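Long-range contacts in carbohydrate-binding protein (Flavonifractor plautii, PDB 6N1B), which probably removes the acetyl group from N-acetylgalactosamine of the A blood antigen and binds the related B trisaccharide: residues A[203-208]-A[223-228]; A[236-241]-A[268-273]. All blocks are in the same frame, centred on the assembly; numbering follows the deposited sequence.

Interaction 1 (A[203-208]-A[223-228]). With GLA (alpha-D-galactopyranose), chain B.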
loop_
_atom_site.group_PDB
_atom_site.type_symbol
_atom_site.label_atom_id
_atom_site.label_comp_id
_atom_site.label_asym_id
_atom_site.label_seq_id
_atom_site.Cartn_x
_atom_site.Cartn_y
_atom_site.Cartn_z
ATOM N N ASP A 203 15.356 2.525 4.478
ATOM C CA ASP A 203 15.250 3.935 4.076
ATOM C C ASP A 203 14.397 4.190 2.874
ATOM O O ASP A 203 14.361 5.318 2.433
ATOM C CB ASP A 203 16.637 4.572 3.910
ATOM C CG ASP A 203 17.473 4.142 2.732
ATOM O OD1 ASP A 203 16.978 3.398 1.839
ATOM O OD2 ASP A 203 18.657 4.577 2.618
ATOM N N MET A 204 13.599 3.175 2.435
ATOM C CA MET A 204 12.693 3.322 1.296
ATOM C C MET A 204 11.369 2.583 1.570
ATOM O O MET A 204 10.908 1.788 0.766
ATOM C CB MET A 204 13.372 2.734 -0.021
ATOM C CG MET A 204 14.591 3.094 -0.359
ATOM S SD MET A 204 15.197 2.375 -1.834
ATOM C CE MET A 204 15.743 0.728 -1.464
ATOM N N LEU A 205 10.828 2.726 2.796
ATOM C CA LEU A 205 9.634 2.004 3.168
ATOM C C LEU A 205 8.391 2.502 2.467
ATOM O O LEU A 205 8.206 3.685 2.187
ATOM C CB LEU A 205 9.396 2.000 4.663
ATOM C CG LEU A 205 10.552 1.488 5.576
ATOM C CD1 LEU A 205 10.114 1.356 6.960
ATOM C CD2 LEU A 205 11.087 0.140 5.046
ATOM N N SER A 206 7.482 1.551 2.245
ATOM C CA SER A 206 6.172 1.876 1.679
ATOM C C SER A 206 6.229 2.762 0.383
ATOM O O SER A 206 5.560 3.798 0.331
ATOM C CB SER A 206 5.263 2.536 2.738
ATOM O OG SER A 206 3.943 2.764 2.277
ATOM N N PRO A 207 7.018 2.280 -0.576
ATOM C CA PRO A 207 7.006 3.065 -1.860
ATOM C C PRO A 207 5.637 3.222 -2.452
ATOM O O PRO A 207 4.853 2.234 -2.453
ATOM C CB PRO A 207 7.930 2.181 -2.752
ATOM C CG PRO A 207 7.797 0.816 -2.240
ATOM C CD PRO A 207 7.732 1.008 -0.736
ATOM N N THR A 208 5.286 4.378 -2.932
ATOM C CA THR A 208 3.979 4.598 -3.529
ATOM C C THR A 208 4.219 5.399 -4.777
ATOM O O THR A 208 4.916 6.447 -4.728
ATOM C CB THR A 208 2.972 5.179 -2.522
ATOM O OG1 THR A 208 1.737 5.459 -3.152
ATOM C CG2 THR A 208 3.416 6.450 -1.857
ATOM N N ASN A 223 9.250 6.247 2.765
ATOM C CA ASN A 223 9.624 6.734 4.104
ATOM C C ASN A 223 11.032 6.275 4.445
ATOM O O ASN A 223 11.376 5.087 4.407
ATOM C CB ASN A 223 8.612 6.248 5.127
ATOM C CG ASN A 223 8.866 6.728 6.495
ATOM O OD1 ASN A 223 9.464 7.823 6.668
ATOM N ND2 ASN A 223 8.392 6.009 7.493
ATOM N N ASN A 224 11.878 7.274 4.780
ATOM C CA ASN A 224 13.301 7.033 5.148
ATOM C C ASN A 224 13.406 6.845 6.668
ATOM O O ASN A 224 13.219 7.863 7.409
ATOM C CB ASN A 224 14.122 8.174 4.665
ATOM C CG ASN A 224 15.596 7.919 4.790
ATOM O OD1 ASN A 224 16.009 7.295 5.828
ATOM N ND2 ASN A 224 16.401 8.346 3.852
ATOM N N THR A 225 13.584 5.597 7.087
ATOM C CA THR A 225 13.801 5.278 8.517
ATOM C C THR A 225 15.239 4.834 8.692
ATOM O O THR A 225 15.602 4.170 9.690
ATOM C CB THR A 225 12.743 4.309 9.009
ATOM O OG1 THR A 225 13.054 2.936 8.715
ATOM C CG2 THR A 225 11.385 4.637 8.528
ATOM N N GLY A 226 16.090 5.245 7.787
ATOM C CA GLY A 226 17.516 4.942 7.864
ATOM C C GLY A 226 17.818 3.459 7.857
ATOM O O GLY A 226 17.169 2.687 7.150
ATOM N N ASP A 227 18.764 3.078 8.713
ATOM C CA ASP A 227 19.082 1.697 8.946
ATOM C C ASP A 227 18.410 1.178 10.252
ATOM O O ASP A 227 18.833 0.136 10.783
ATOM C CB ASP A 227 20.590 1.449 9.009
ATOM C CG ASP A 227 20.967 -0.025 8.838
ATOM O OD1 ASP A 227 20.391 -0.664 7.901
ATOM O OD2 ASP A 227 21.912 -0.453 9.524
ATOM N N VAL A 228 17.354 1.874 10.691
ATOM C CA VAL A 228 16.778 1.561 12.018
ATOM C C VAL A 228 15.380 0.913 11.902
ATOM O O VAL A 228 15.139 -0.074 12.583
ATOM C CB VAL A 228 16.714 2.880 12.856
ATOM C CG1 VAL A 228 15.974 2.615 14.188
ATOM C CG2 VAL A 228 18.111 3.459 13.083
HETATM C C1 GLA B . 8.308 -3.668 10.312
HETATM C C2 GLA B . 7.928 -3.770 8.797
HETATM C C3 GLA B . 9.102 -4.387 8.019
HETATM C C4 GLA B . 10.445 -3.607 8.265
HETATM C C5 GLA B . 10.667 -3.391 9.794
HETATM C C6 GLA B . 11.712 -2.388 10.074
HETATM O O2 GLA B . 6.752 -4.660 8.730
HETATM O O3 GLA B . 8.736 -4.552 6.437
HETATM O O4 GLA B . 10.297 -2.415 7.588
HETATM O O5 GLA B . 9.471 -2.771 10.440
HETATM O O6 GLA B . 12.008 -2.239 11.529
#
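Leu205 and Asn223 form an antiparallel hydrogen-bonded pair just where the chain enters the hairpin of strands 207-212 and 217-224, part of one blade of a beta-propeller. Leu205 N reaches Asn223 O at 2.9 Å, while the return bond from Asn223 N to Leu205 O is 2.8 Å long and nearly straight, at 170°. From this pair the Leu205 side chain runs out to the sugar. Its CB lies 3.7 Å from Asn223 O, and CG, set beside the backbone N and anti to the carbonyl carbon (chi1 -54°), stays against that same oxygen. At the tip CD1 meets Thr225 OG1 at 3.8 Å, the two side chains crossing at about a right angle, and both methyls come near GLA O4, CD2 at 3.7 Å. The Thr225 hydroxyl is itself hydrogen-bonded to Tyr202 O. Farther along, Asn224 OD1 accepts from Gly226 N at 2.8 Å, an Asx turn where the strand ends, and Asp203 CB packs 3.4 Å from the same OD1. On the face that Asn223 shares with Leu205, its ND2 is bonded to Trp271 O. Across the two segments the hydrogen bonds are all backbone to backbone; the leucine methyls give O4 only van der Waals contact, so they can shape the space around that hydroxyl, whose polar partners must come from other groups.

Interaction 2 (A[236-241]-A[268-273]). With CA (calcium ion), chain C; GLA (alpha-D-galactopyranose), chain B.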
loop_
_atom_site.group_PDB
_atom_site.type_symbol
_atom_site.label_atom_id
_atom_site.label_comp_id
_atom_site.label_asym_id
_atom_site.label_seq_id
_atom_site.Cartn_x
_atom_site.Cartn_y
_atom_site.Cartn_z
ATOM N N ASN A 236 11.870 9.851 11.321
ATOM C CA ASN A 236 11.440 9.439 9.994
ATOM C C ASN A 236 11.127 10.669 9.122
ATOM O O ASN A 236 10.609 11.661 9.596
ATOM C CB ASN A 236 10.187 8.577 10.040
ATOM C CG ASN A 236 10.399 7.265 10.774
ATOM O OD1 ASN A 236 11.512 6.821 10.987
ATOM N ND2 ASN A 236 9.268 6.534 10.968
ATOM N N PHE A 237 11.347 10.507 7.796
ATOM C CA PHE A 237 10.964 11.579 6.831
ATOM C C PHE A 237 10.760 10.930 5.454
ATOM O O PHE A 237 11.449 9.992 5.080
ATOM C CB PHE A 237 12.016 12.718 6.788
ATOM C CG PHE A 237 13.373 12.288 6.320
ATOM C CD1 PHE A 237 14.234 11.742 7.150
ATOM C CD2 PHE A 237 13.703 12.484 5.005
ATOM C CE1 PHE A 237 15.448 11.350 6.758
ATOM C CE2 PHE A 237 14.978 12.117 4.550
ATOM C CZ PHE A 237 15.865 11.571 5.445
ATOM N N VAL A 238 9.826 11.520 4.698
ATOM C CA VAL A 238 9.510 11.032 3.354
ATOM C C VAL A 238 10.359 11.729 2.292
ATOM O O VAL A 238 10.631 12.951 2.338
ATOM C CB VAL A 238 7.994 11.200 3.097
ATOM C CG1 VAL A 238 7.605 11.037 1.655
ATOM C CG2 VAL A 238 7.169 10.226 3.938
ATOM N N GLU A 239 10.799 10.923 1.355
ATOM C CA GLU A 239 11.549 11.381 0.177
ATOM C C GLU A 239 10.787 11.012 -1.047
ATOM O O GLU A 239 10.153 9.922 -1.136
ATOM C CB GLU A 239 12.920 10.747 0.095
ATOM C CG GLU A 239 13.870 11.205 1.232
ATOM C CD GLU A 239 15.224 10.506 1.224
ATOM O OE1 GLU A 239 15.278 9.249 1.259
ATOM O OE2 GLU A 239 16.209 11.258 1.160
ATOM N N MET A 240 10.871 11.843 -2.102
ATOM C CA MET A 240 10.359 11.528 -3.434
ATOM C C MET A 240 11.494 11.368 -4.412
ATOM O O MET A 240 12.576 11.921 -4.247
ATOM C CB MET A 240 9.349 12.650 -3.868
ATOM C CG MET A 240 10.079 13.923 -4.264
ATOM S SD MET A 240 8.995 15.375 -4.412
ATOM C CE MET A 240 7.896 14.793 -5.635
ATOM N N ARG A 241 11.223 10.567 -5.453
ATOM C CA ARG A 241 12.093 10.361 -6.576
ATOM C C ARG A 241 11.278 10.440 -7.870
ATOM O O ARG A 241 10.072 10.139 -7.874
ATOM C CB ARG A 241 12.773 8.991 -6.532
ATOM C CG ARG A 241 13.666 8.787 -5.343
ATOM C CD ARG A 241 14.043 7.320 -5.258
ATOM N NE ARG A 241 15.171 7.002 -4.315
ATOM C CZ ARG A 241 15.082 6.874 -3.060
ATOM N NH1 ARG A 241 13.908 6.967 -2.438
ATOM N NH2 ARG A 241 16.109 6.596 -2.290
ATOM N N LEU A 268 3.275 14.935 14.006
ATOM C CA LEU A 268 3.127 13.553 13.513
ATOM C C LEU A 268 4.277 13.181 12.627
ATOM O O LEU A 268 4.804 14.007 11.860
ATOM C CB LEU A 268 1.762 13.452 12.749
ATOM C CG LEU A 268 0.526 13.619 13.660
ATOM C CD1 LEU A 268 -0.619 14.066 12.827
ATOM C CD2 LEU A 268 0.288 12.304 14.314
ATOM N N ALA A 269 4.649 11.910 12.648
ATOM C CA ALA A 269 5.717 11.364 11.843
ATOM C C ALA A 269 5.196 10.236 10.965
ATOM O O ALA A 269 4.271 9.509 11.356
ATOM C CB ALA A 269 6.830 10.804 12.734
ATOM N N PRO A 270 5.789 10.067 9.784
ATOM C CA PRO A 270 5.302 9.074 8.855
ATOM C C PRO A 270 5.777 7.672 9.241
ATOM O O PRO A 270 6.886 7.444 9.674
ATOM C CB PRO A 270 5.923 9.470 7.510
ATOM C CG PRO A 270 7.231 10.177 7.936
ATOM C CD PRO A 270 6.841 10.877 9.217
ATOM N N TRP A 271 4.909 6.680 8.904
ATOM C CA TRP A 271 5.331 5.282 8.813
ATOM C C TRP A 271 5.185 4.720 7.429
ATOM O O TRP A 271 6.163 4.298 6.775
ATOM C CB TRP A 271 4.620 4.328 9.860
ATOM C CG TRP A 271 5.081 2.899 9.744
ATOM C CD1 TRP A 271 4.284 1.802 9.400
ATOM C CD2 TRP A 271 6.432 2.404 9.837
ATOM N NE1 TRP A 271 5.046 0.699 9.363
ATOM C CE2 TRP A 271 6.364 0.998 9.643
ATOM C CE3 TRP A 271 7.669 2.980 10.205
ATOM C CZ2 TRP A 271 7.444 0.184 9.672
ATOM C CZ3 TRP A 271 8.765 2.135 10.252
ATOM C CH2 TRP A 271 8.692 0.762 9.989
ATOM N N HIS A 272 3.952 4.673 6.897
ATOM C CA HIS A 272 3.640 4.082 5.608
ATOM C C HIS A 272 2.621 5.013 4.936
ATOM O O HIS A 272 1.929 5.791 5.601
ATOM C CB HIS A 272 3.105 2.648 5.728
ATOM C CG HIS A 272 4.066 1.566 5.879
ATOM N ND1 HIS A 272 5.380 1.724 6.261
ATOM C CD2 HIS A 272 3.893 0.225 5.691
ATOM C CE1 HIS A 272 5.980 0.527 6.254
ATOM N NE2 HIS A 272 5.119 -0.410 5.908
ATOM N N GLN A 273 2.492 4.940 3.602
ATOM C CA GLN A 273 1.633 5.909 2.886
ATOM C C GLN A 273 1.251 5.408 1.494
ATOM O O GLN A 273 1.937 4.571 0.925
ATOM C CB GLN A 273 2.328 7.265 2.746
ATOM C CG GLN A 273 3.696 7.210 2.030
ATOM C CD GLN A 273 4.868 6.746 2.889
ATOM O OE1 GLN A 273 4.969 7.135 4.091
ATOM N NE2 GLN A 273 5.784 5.929 2.290
HETATM CA CA CA C . 5.643 -2.426 5.711
HETATM C C1 GLA B . 8.308 -3.668 10.312
HETATM C C2 GLA B . 7.928 -3.770 8.797
HETATM C C3 GLA B . 9.102 -4.387 8.019
HETATM C C4 GLA B . 10.445 -3.607 8.265
HETATM C C5 GLA B . 10.667 -3.391 9.794
HETATM C C6 GLA B . 11.712 -2.388 10.074
HETATM O O2 GLA B . 6.752 -4.660 8.730
HETATM O O3 GLA B . 8.736 -4.552 6.437
HETATM O O4 GLA B . 10.297 -2.415 7.588
HETATM O O5 GLA B . 9.471 -2.771 10.440
HETATM O O6 GLA B . 12.008 -2.239 11.529
HETATM O O HOH W 1 5.572 -3.001 7.626
HETATM O O HOH W 2 3.627 -3.068 5.311
HETATM O O HOH W 3 6.194 -4.484 5.960
HETATM O O HOH W 4 7.692 -1.826 5.886
#
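Asn236 and Val238 meet Pro270 where two neighbouring blades of the beta-propeller come together, strand 237-243 belonging to one and strand 269-278 to the next. A single hydrogen bond spans the contact: Asn236 ND2 donates to Pro270 O at 2.9 Å, approaching nearly along the C=O axis and with the oxygen close to the amide plane. The same nitrogen lies in plane at the edge of the Trp271 indole, 4.0 Å from CE3, with amide and ring turned 36° apart. Apolar packing completes the join: Val238 CG2 rests 3.9 Å from Pro270 CB, and the proline CG meets Asn236 CB. That valine methyl also lies against an amide oxygen, Gln273 OE1, at 3.8 Å, while Gln273 NE2 is hydrogen-bonded to Ser206 O. Beyond Pro270, Trp271 and His272 together face Gln289 in a classic beta bulge, consistent with consecutive side chains serving the sugar (Trp271) and the calcium ion (His272). The far edge of the indole reaches the galactose, CH2 lying 3.6 Å from GLA O5, and its NE1 is bonded to Tyr335 OH. His272 ND1 donates to Trp271 O at 2.7 Å from above the carbonyl plane, which helps fix the imidazole; NE2 coordinates the calcium ion at 2.1 Å, with Asp120 and four waters as the other ligands.

Both contacts involve the same propeller blade, in which strands 217-224 and 237-243 are neighbours, and their centres lie about 7 Å apart. Interaction 1 stays within that blade and is partly buried, its loop end reaching the more open rim of the sugar site; interaction 2 is buried and joins the blade to the next one. Their chemistry follows: paired backbone bonds close the first, whereas one amide-to-carbonyl bond and proline-valine packing make the second. They touch directly, Asn224 N lying 2.8 Å from Phe237 O, and Thr225 packs on Asn236. Each also sends one side chain to the galactose, aliphatic from 203-208 and aromatic from 268-273, while a metal ligand, His272, comes from interaction 2.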